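Local coordinates for uncharacterized protein (PDB 4XG0) that probably phosphorylates an acid sugar at the expense of ATP, as a member of the DUF1537 kinase family of acid-sugar catabolism, at residues R283-T288 and R337-L342; A299-E304 and D316-L321; V401-G406 and D411-A416. One frame throughout, in Å; residues are numbered along the deposited sequence.

Contact 1: R283-T288 and R337-L342; sequences RTWAPT and RRLGEL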
loop_
_atom_site.group_PDB
_atom_site.type_symbol
_atom_site.label_atom_id
_atom_site.label_comp_id
_atom_site.label_asym_id
_atom_site.label_seq_id
_atom_site.Cartn_x
_atom_site.Cartn_y
_atom_site.Cartn_z
ATOM N N ARG A 283 -20.690 2.738 -0.812
ATOM C CA ARG A 283 -22.039 3.132 -0.472
ATOM C C ARG A 283 -22.360 4.460 -1.143
ATOM O O ARG A 283 -21.629 5.443 -0.989
ATOM C CB ARG A 283 -22.190 3.224 1.044
ATOM C CG ARG A 283 -22.029 1.866 1.719
ATOM C CD ARG A 283 -22.856 1.728 3.000
ATOM N NE ARG A 283 -23.110 0.317 3.304
ATOM C CZ ARG A 283 -22.351 -0.446 4.093
ATOM N NH1 ARG A 283 -22.672 -1.723 4.288
ATOM N NH2 ARG A 283 -21.275 0.049 4.695
ATOM N N THR A 284 -23.469 4.483 -1.873
ATOM C CA THR A 284 -23.710 5.551 -2.830
ATOM C C THR A 284 -25.014 6.302 -2.563
ATOM O O THR A 284 -26.082 5.699 -2.468
ATOM C CB THR A 284 -23.715 4.954 -4.248
ATOM O OG1 THR A 284 -22.408 4.434 -4.549
ATOM C CG2 THR A 284 -24.088 5.987 -5.286
ATOM N N TRP A 285 -24.922 7.619 -2.454
ATOM C CA TRP A 285 -26.109 8.463 -2.424
ATOM C C TRP A 285 -26.293 8.977 -3.833
ATOM O O TRP A 285 -25.434 9.707 -4.347
ATOM C CB TRP A 285 -25.913 9.639 -1.455
ATOM C CG TRP A 285 -27.129 10.418 -1.155
ATOM C CD1 TRP A 285 -28.344 9.927 -0.775
ATOM C CD2 TRP A 285 -27.262 11.851 -1.163
ATOM N NE1 TRP A 285 -29.229 10.967 -0.552
ATOM C CE2 TRP A 285 -28.584 12.154 -0.778
ATOM C CE3 TRP A 285 -26.401 12.898 -1.480
ATOM C CZ2 TRP A 285 -29.058 13.462 -0.695
ATOM C CZ3 TRP A 285 -26.879 14.200 -1.391
ATOM C CH2 TRP A 285 -28.182 14.463 -0.996
ATOM N N ALA A 286 -27.382 8.555 -4.473
ATOM C CA ALA A 286 -27.715 8.999 -5.822
ATOM C C ALA A 286 -29.105 9.609 -5.857
ATOM O O ALA A 286 -30.056 8.998 -6.347
ATOM C CB ALA A 286 -27.648 7.809 -6.785
ATOM N N PRO A 287 -29.244 10.828 -5.323
ATOM C CA PRO A 287 -30.556 11.470 -5.236
ATOM C C PRO A 287 -31.057 12.049 -6.547
ATOM O O PRO A 287 -30.274 12.372 -7.423
ATOM C CB PRO A 287 -30.302 12.615 -4.242
ATOM C CG PRO A 287 -28.893 12.988 -4.458
ATOM C CD PRO A 287 -28.174 11.666 -4.754
ATOM N N THR A 288 -32.371 12.189 -6.657
ATOM C CA THR A 288 -32.977 12.932 -7.739
ATOM C C THR A 288 -32.800 14.412 -7.450
ATOM O O THR A 288 -32.364 14.783 -6.363
ATOM C CB THR A 288 -34.476 12.665 -7.813
ATOM O OG1 THR A 288 -35.094 13.193 -6.637
ATOM C CG2 THR A 288 -34.738 11.188 -7.885
ATOM N N ARG A 337 -23.001 22.928 -6.298
ATOM C CA ARG A 337 -22.819 23.769 -5.106
ATOM C C ARG A 337 -23.336 23.011 -3.889
ATOM O O ARG A 337 -22.687 22.941 -2.832
ATOM C CB ARG A 337 -23.581 25.080 -5.259
ATOM N N ARG A 338 -24.529 22.464 -4.048
ATOM C CA ARG A 338 -25.193 21.685 -3.015
ATOM C C ARG A 338 -24.415 20.426 -2.632
ATOM O O ARG A 338 -24.239 20.147 -1.441
ATOM C CB ARG A 338 -26.594 21.324 -3.495
ATOM C CG ARG A 338 -27.394 20.414 -2.577
ATOM C CD ARG A 338 -27.842 21.147 -1.351
ATOM N NE ARG A 338 -28.747 20.346 -0.534
ATOM C CZ ARG A 338 -28.922 20.533 0.773
ATOM N NH1 ARG A 338 -29.758 19.757 1.443
ATOM N NH2 ARG A 338 -28.247 21.485 1.405
ATOM N N LEU A 339 -23.968 19.652 -3.620
ATOM C CA LEU A 339 -23.171 18.461 -3.319
ATOM C C LEU A 339 -21.899 18.840 -2.563
ATOM O O LEU A 339 -21.468 18.146 -1.632
ATOM C CB LEU A 339 -22.834 17.680 -4.605
ATOM C CG LEU A 339 -23.899 16.679 -5.042
ATOM C CD1 LEU A 339 -23.415 15.982 -6.310
ATOM C CD2 LEU A 339 -24.216 15.657 -3.946
ATOM N N GLY A 340 -21.318 19.971 -2.941
ATOM C CA GLY A 340 -20.113 20.460 -2.293
ATOM C C GLY A 340 -20.365 20.782 -0.848
ATOM O O GLY A 340 -19.571 20.438 0.034
ATOM N N GLU A 341 -21.468 21.468 -0.593
ATOM C CA GLU A 341 -21.794 21.837 0.782
ATOM C C GLU A 341 -22.049 20.596 1.629
ATOM O O GLU A 341 -21.569 20.515 2.768
ATOM C CB GLU A 341 -23.000 22.765 0.831
ATOM C CG GLU A 341 -22.677 24.175 0.373
ATOM C CD GLU A 341 -22.903 25.217 1.463
ATOM O OE1 GLU A 341 -24.082 25.553 1.728
ATOM O OE2 GLU A 341 -21.906 25.703 2.050
ATOM N N LEU A 342 -22.810 19.634 1.091
ATOM C CA LEU A 342 -23.092 18.398 1.853
ATOM C C LEU A 342 -21.814 17.555 2.114
ATOM O O LEU A 342 -21.593 17.056 3.230
ATOM C CB LEU A 342 -24.156 17.565 1.123
ATOM C CG LEU A 342 -25.523 18.278 0.994
ATOM C CD1 LEU A 342 -26.520 17.468 0.188
ATOM C CD2 LEU A 342 -26.114 18.607 2.364
#

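Contact 2: A299-E304 and D316-L321; sequences AAWTAE and DALMLL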
loop_
_atom_site.group_PDB
_atom_site.type_symbol
_atom_site.label_atom_id
_atom_site.label_comp_id
_atom_site.label_asym_id
_atom_site.label_seq_id
_atom_site.Cartn_x
_atom_site.Cartn_y
_atom_site.Cartn_z
ATOM N N ALA A 299 -30.086 14.023 5.438
ATOM C CA ALA A 299 -30.050 13.573 6.830
ATOM C C ALA A 299 -30.284 12.059 6.966
ATOM O O ALA A 299 -29.589 11.386 7.713
ATOM C CB ALA A 299 -31.054 14.350 7.653
ATOM N N ALA A 300 -31.247 11.526 6.229
ATOM C CA ALA A 300 -31.567 10.099 6.324
ATOM C C ALA A 300 -30.446 9.220 5.760
ATOM O O ALA A 300 -30.212 8.103 6.221
ATOM C CB ALA A 300 -32.884 9.804 5.607
ATOM N N TRP A 301 -29.745 9.705 4.746
ATOM C CA TRP A 301 -28.704 8.875 4.163
ATOM C C TRP A 301 -27.493 8.880 5.073
ATOM O O TRP A 301 -26.885 7.837 5.309
ATOM C CB TRP A 301 -28.343 9.336 2.756
ATOM C CG TRP A 301 -27.249 8.513 2.132
ATOM C CD1 TRP A 301 -27.373 7.288 1.532
ATOM C CD2 TRP A 301 -25.863 8.863 2.048
ATOM N NE1 TRP A 301 -26.150 6.860 1.079
ATOM C CE2 TRP A 301 -25.205 7.806 1.390
ATOM C CE3 TRP A 301 -25.117 9.966 2.473
ATOM C CZ2 TRP A 301 -23.832 7.830 1.129
ATOM C CZ3 TRP A 301 -23.767 9.990 2.218
ATOM C CH2 TRP A 301 -23.130 8.925 1.549
ATOM N N THR A 302 -27.158 10.048 5.610
ATOM C CA THR A 302 -25.974 10.164 6.459
ATOM C C THR A 302 -26.148 9.336 7.727
ATOM O O THR A 302 -25.206 8.690 8.193
ATOM C CB THR A 302 -25.674 11.617 6.823
ATOM O OG1 THR A 302 -26.811 12.206 7.473
ATOM C CG2 THR A 302 -25.322 12.405 5.568
ATOM N N ALA A 303 -27.365 9.330 8.254
ATOM C CA ALA A 303 -27.678 8.510 9.420
ATOM C C ALA A 303 -27.416 7.044 9.100
ATOM O O ALA A 303 -26.846 6.311 9.908
ATOM C CB ALA A 303 -29.114 8.714 9.843
ATOM N N GLU A 304 -27.817 6.634 7.901
ATOM C CA GLU A 304 -27.689 5.249 7.461
ATOM C C GLU A 304 -26.234 4.785 7.340
ATOM O O GLU A 304 -25.915 3.622 7.598
ATOM C CB GLU A 304 -28.386 5.077 6.115
ATOM C CG GLU A 304 -28.451 3.643 5.634
ATOM C CD GLU A 304 -29.325 3.482 4.401
ATOM O OE1 GLU A 304 -29.845 4.509 3.901
ATOM O OE2 GLU A 304 -29.494 2.328 3.938
ATOM N N ASP A 316 -13.636 0.891 1.213
ATOM C CA ASP A 316 -14.006 1.776 2.322
ATOM C C ASP A 316 -14.260 3.186 1.786
ATOM O O ASP A 316 -13.454 4.103 1.989
ATOM C CB ASP A 316 -12.893 1.799 3.360
ATOM C CG ASP A 316 -13.324 2.432 4.676
ATOM O OD1 ASP A 316 -14.483 2.897 4.768
ATOM O OD2 ASP A 316 -12.488 2.469 5.611
ATOM N N ALA A 317 -15.387 3.336 1.093
ATOM C CA ALA A 317 -15.665 4.537 0.331
ATOM C C ALA A 317 -17.139 4.876 0.364
ATOM O O ALA A 317 -17.982 3.988 0.380
ATOM C CB ALA A 317 -15.207 4.346 -1.112
ATOM N N LEU A 318 -17.435 6.173 0.396
ATOM C CA LEU A 318 -18.796 6.685 0.234
ATOM C C LEU A 318 -18.811 7.519 -1.045
ATOM O O LEU A 318 -17.843 8.223 -1.305
ATOM C CB LEU A 318 -19.167 7.568 1.424
ATOM C CG LEU A 318 -19.116 6.892 2.801
ATOM C CD1 LEU A 318 -19.238 7.911 3.910
ATOM C CD2 LEU A 318 -20.199 5.870 2.909
ATOM N N MET A 319 -19.874 7.436 -1.841
ATOM C CA MET A 319 -19.983 8.242 -3.053
ATOM C C MET A 319 -21.263 9.065 -3.088
ATOM O O MET A 319 -22.340 8.546 -2.828
ATOM C CB MET A 319 -19.889 7.379 -4.320
ATOM C CG MET A 319 -19.903 8.175 -5.609
ATOM S SD MET A 319 -19.556 7.137 -7.062
ATOM C CE MET A 319 -21.051 6.159 -7.081
ATOM N N LEU A 320 -21.124 10.363 -3.374
ATOM C CA LEU A 320 -22.265 11.220 -3.693
ATOM C C LEU A 320 -22.307 11.451 -5.193
ATOM O O LEU A 320 -21.361 11.991 -5.776
ATOM C CB LEU A 320 -22.173 12.562 -2.970
ATOM C CG LEU A 320 -21.615 12.505 -1.557
ATOM C CD1 LEU A 320 -21.618 13.911 -0.937
ATOM C CD2 LEU A 320 -22.428 11.572 -0.691
ATOM N N LEU A 321 -23.398 11.022 -5.810
ATOM C CA LEU A 321 -23.565 11.081 -7.251
ATOM C C LEU A 321 -24.607 12.136 -7.670
ATOM O O LEU A 321 -25.778 12.050 -7.294
ATOM C CB LEU A 321 -23.982 9.700 -7.752
ATOM C CG LEU A 321 -24.099 9.533 -9.275
ATOM C CD1 LEU A 321 -22.789 9.952 -9.937
ATOM C CD2 LEU A 321 -24.481 8.091 -9.618
#

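Contact 3: V401-G406 and D411-A416; sequences VTKAGG and DVLIRA. With SO4 (sulfate ion), chain E.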
loop_
_atom_site.group_PDB
_atom_site.type_symbol
_atom_site.label_atom_id
_atom_site.label_comp_id
_atom_site.label_asym_id
_atom_site.label_seq_id
_atom_site.Cartn_x
_atom_site.Cartn_y
_atom_site.Cartn_z
ATOM N N VAL A 401 -8.087 14.525 -4.008
ATOM C CA VAL A 401 -7.780 14.218 -5.387
ATOM C C VAL A 401 -8.814 14.930 -6.222
ATOM O O VAL A 401 -10.008 14.896 -5.924
ATOM C CB VAL A 401 -7.901 12.694 -5.669
ATOM C CG1 VAL A 401 -7.895 12.397 -7.165
ATOM C CG2 VAL A 401 -6.812 11.911 -4.955
ATOM N N THR A 402 -8.360 15.588 -7.272
ATOM C CA THR A 402 -9.282 16.233 -8.169
ATOM C C THR A 402 -9.072 15.685 -9.589
ATOM O O THR A 402 -7.989 15.189 -9.961
ATOM C CB THR A 402 -9.113 17.766 -8.112
ATOM O OG1 THR A 402 -7.721 18.075 -8.222
ATOM C CG2 THR A 402 -9.616 18.302 -6.777
ATOM N N LYS A 403 -10.120 15.776 -10.393
ATOM C CA LYS A 403 -10.063 15.205 -11.735
ATOM C C LYS A 403 -11.097 15.855 -12.619
ATOM O O LYS A 403 -12.211 16.120 -12.176
ATOM C CB LYS A 403 -10.327 13.691 -11.686
ATOM C CG LYS A 403 -10.225 12.979 -13.005
ATOM C CD LYS A 403 -10.578 11.485 -12.899
ATOM C CE LYS A 403 -12.091 11.245 -12.801
ATOM N NZ LYS A 403 -12.804 11.638 -14.078
ATOM N N ALA A 404 -10.742 16.090 -13.872
ATOM C CA ALA A 404 -11.729 16.587 -14.808
ATOM C C ALA A 404 -12.740 15.467 -15.089
ATOM O O ALA A 404 -12.401 14.281 -15.042
ATOM C CB ALA A 404 -11.077 17.063 -16.057
ATOM N N GLY A 405 -13.973 15.859 -15.367
ATOM C CA GLY A 405 -15.086 14.940 -15.454
ATOM C C GLY A 405 -14.914 13.926 -16.563
ATOM O O GLY A 405 -15.290 12.777 -16.394
ATOM N N GLY A 406 -14.346 14.350 -17.689
ATOM C CA GLY A 406 -14.230 13.478 -18.845
ATOM C C GLY A 406 -12.978 12.614 -18.843
ATOM O O GLY A 406 -12.791 11.806 -19.751
ATOM N N ASP A 411 -11.822 2.582 -14.043
ATOM C CA ASP A 411 -11.461 2.296 -12.638
ATOM C C ASP A 411 -10.789 3.472 -11.920
ATOM O O ASP A 411 -10.346 3.320 -10.785
ATOM C CB ASP A 411 -10.556 1.050 -12.540
ATOM C CG ASP A 411 -9.160 1.278 -13.107
ATOM O OD1 ASP A 411 -8.938 2.352 -13.720
ATOM O OD2 ASP A 411 -8.307 0.342 -13.019
ATOM N N VAL A 412 -10.807 4.657 -12.517
ATOM C CA VAL A 412 -9.986 5.755 -11.981
ATOM C C VAL A 412 -10.436 6.257 -10.611
ATOM O O VAL A 412 -9.584 6.661 -9.809
ATOM C CB VAL A 412 -9.841 6.933 -12.951
ATOM C CG1 VAL A 412 -11.128 7.717 -13.064
ATOM C CG2 VAL A 412 -8.704 7.849 -12.472
ATOM N N LEU A 413 -11.728 6.209 -10.289
ATOM C CA LEU A 413 -12.152 6.690 -8.962
ATOM C C LEU A 413 -11.818 5.643 -7.892
ATOM O O LEU A 413 -11.494 5.987 -6.752
ATOM C CB LEU A 413 -13.622 7.064 -8.925
ATOM C CG LEU A 413 -14.057 8.183 -9.880
ATOM C CD1 LEU A 413 -15.569 8.343 -9.870
ATOM C CD2 LEU A 413 -13.409 9.478 -9.513
ATOM N N ILE A 414 -11.902 4.366 -8.270
ATOM C CA ILE A 414 -11.487 3.286 -7.391
ATOM C C ILE A 414 -10.003 3.462 -7.062
ATOM O O ILE A 414 -9.583 3.446 -5.883
ATOM C CB ILE A 414 -11.739 1.917 -8.054
ATOM C CG1 ILE A 414 -13.237 1.695 -8.201
ATOM C CG2 ILE A 414 -11.125 0.807 -7.242
ATOM C CD1 ILE A 414 -13.584 0.558 -9.141
ATOM N N ARG A 415 -9.222 3.658 -8.101
ATOM C CA ARG A 415 -7.788 3.885 -7.944
ATOM C C ARG A 415 -7.484 5.118 -7.081
ATOM O O ARG A 415 -6.550 5.096 -6.297
ATOM C CB ARG A 415 -7.105 4.013 -9.296
ATOM C CG ARG A 415 -7.071 2.704 -10.104
ATOM C CD ARG A 415 -6.304 2.892 -11.443
ATOM N NE ARG A 415 -4.894 3.239 -11.230
ATOM C CZ ARG A 415 -4.084 3.768 -12.148
ATOM N NH1 ARG A 415 -4.529 4.050 -13.367
ATOM N NH2 ARG A 415 -2.813 4.035 -11.841
ATOM N N ALA A 416 -8.238 6.196 -7.284
ATOM C CA ALA A 416 -8.086 7.444 -6.502
ATOM C C ALA A 416 -8.318 7.230 -5.039
ATOM O O ALA A 416 -7.487 7.651 -4.214
ATOM C CB ALA A 416 -9.020 8.508 -7.011
HETATM S S SO4 E . -1.097 4.532 -15.253
HETATM O O1 SO4 E . -0.998 3.097 -14.956
HETATM O O2 SO4 E . -0.887 5.304 -14.027
HETATM O O3 SO4 E . -0.094 4.914 -16.258
HETATM O O4 SO4 E . -2.437 4.833 -15.774
#

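Contact 1: R283-T288 and R337-L342
Trp285 carries its indole from the edge strand 283-285 to Leu339 and Leu342 of helix 334-349, a strand-to-helix contact in the parallel part of the mixed sheet of the nucleotide-binding domain. Arg283 pairs through its backbone with Ala317 and Met319 of the neighbouring strand, placing the tryptophan at the sheet's edge. Trp285 has CG anti to the backbone N (chi1 -169°), and this throws the ring across to the helix with its six-membered half foremost. The ring is held on several sides: NE1 is hydrogen-bonded to Asn297, Trp301 stacks on one face, and on the opposite face Pro287 CG lies 3.6 Å above the plane, over the centre. Thr288 then N-caps helix 289-292, and on the facing helix Arg338 forms a salt bridge with Asp295, while Leu342 CD2 lies 3.6 Å above the Arg338 guanidinium plane, toward the rim. The apolar grip itself is small. Leu339 CD2 stands 4.0 Å from Trp285 CZ3, and the Leu342 side chain crosses that of Trp285 at about a right angle, its CD1 3.6 Å from Trp285 CH2.

Contact 2: A299-E304 and D316-L321
Ala299 O, on the turn of helix 295-304 that presents Trp301 to the strand, takes two hydrogen bonds from the same face of its carbonyl plane. Thr302 OG1 donates at 2.9 Å to Ala299 O from 39° out of that plane, folding the hydroxyl back onto the helix, and Ala303 N supplies the usual helical bond. From this turn Trp301 reaches inward with CG anti to the backbone N (chi1 179°), bridging to strand 317-321. The helix runs nearly antiparallel to the strand, the axes of the two segments passing 11.7 Å apart, and belongs to the crossover that joins the adjacent parallel strands 283-285 and 317-321 in a beta-alpha-beta arrangement. The far corner of the indole does the touching. Leu320 CD2 approaches obliquely, 3.5 Å from Trp301 CH2, and Leu318 CB sits at the ring edge, near its plane, 4.2 Å from Trp301 CH2. Met319, between the two leucines, points to the other face of the sheet and packs against helix 268-279. With no hydrogen bond between helix and strand, cohesion comes from dispersion and the burial of an aromatic ring against leucine, so the fit depends on shape rather than on directed polar bonds.

Contact 3: V401-G406 and D411-A416
Lys403 and Val412 reach toward each other tip to tip, joining strand 399-403 to the first turn of helix 412-421, and here the contact is closest. Lys403 CE lies 3.7 Å from Val412 CG1. Leu413 comes across the lysine chain at about a right angle, its CD2 4.0 Å from Lys403 CE. The aliphatic stem of the lysine thus serves as an apolar surface, while its charged end is turned aside: bends at chi3 (77°) and chi4 (66°) carry the ammonium group back toward its own loop. There NZ donates to Ala404 O at 2.8 Å, and Phe407 O and Gln273 OE1 accept from it as well, giving three acceptors to a buried lysine. Three such bonds would fix the rotation of the ammonium group. Farther along, Val401 CG1 meets Ala416 CB at 4.1 Å, where the methyl side chain lets helix and strand come nearest.

The solvent side differs in kind. Arg415 points outward from the same helix and holds a sulfate, probably from the crystallisation liquor, through both terminal nitrogens. Its NH2 donates almost perfectly straight to sulfate O2, which lies in the guanidinium plane, over 3.2 Å; NH1 reaches sulfate O4 at 3.3 Å. Both bonds are longish, and Thr382 OG1 gives the ion another partner.

Strand and helix run nearly antiparallel (162°), the axes of the two segments passing 10.3 Å apart, as expected where a strand turns back through a short connection into a helix packed on its sheet. Val401 is backbone-bonded to Val355 and Ala357 of strand 354-358 and packs on strand 385-391, Leu413 and Ala416 rest on Val356, and Val412, Leu413 and Ile414 face helix 268-279.

The touching residues of all three contacts are buried, and all three reach one mixed sheet, at different places. Contacts 1 and 2 share its edge: their strands are neighbours, probably joined by the bond from Trp285 N to Met319 O (2.8 Å), and their two tryptophans stack, so the two contacts merge into one apolar cluster. Contact 3 stands apart, its centre about 17 Å from that of contact 1 and about 19 Å from that of contact 2. Its helix lies with helix 268-279 on the face of the sheet away from Trp301. Chemistry follows place: aromatic rings on leucines in contacts 1 and 2; in contact 3 a buried lysine, with an exposed arginine holding a sulfate probably left from crystallisation.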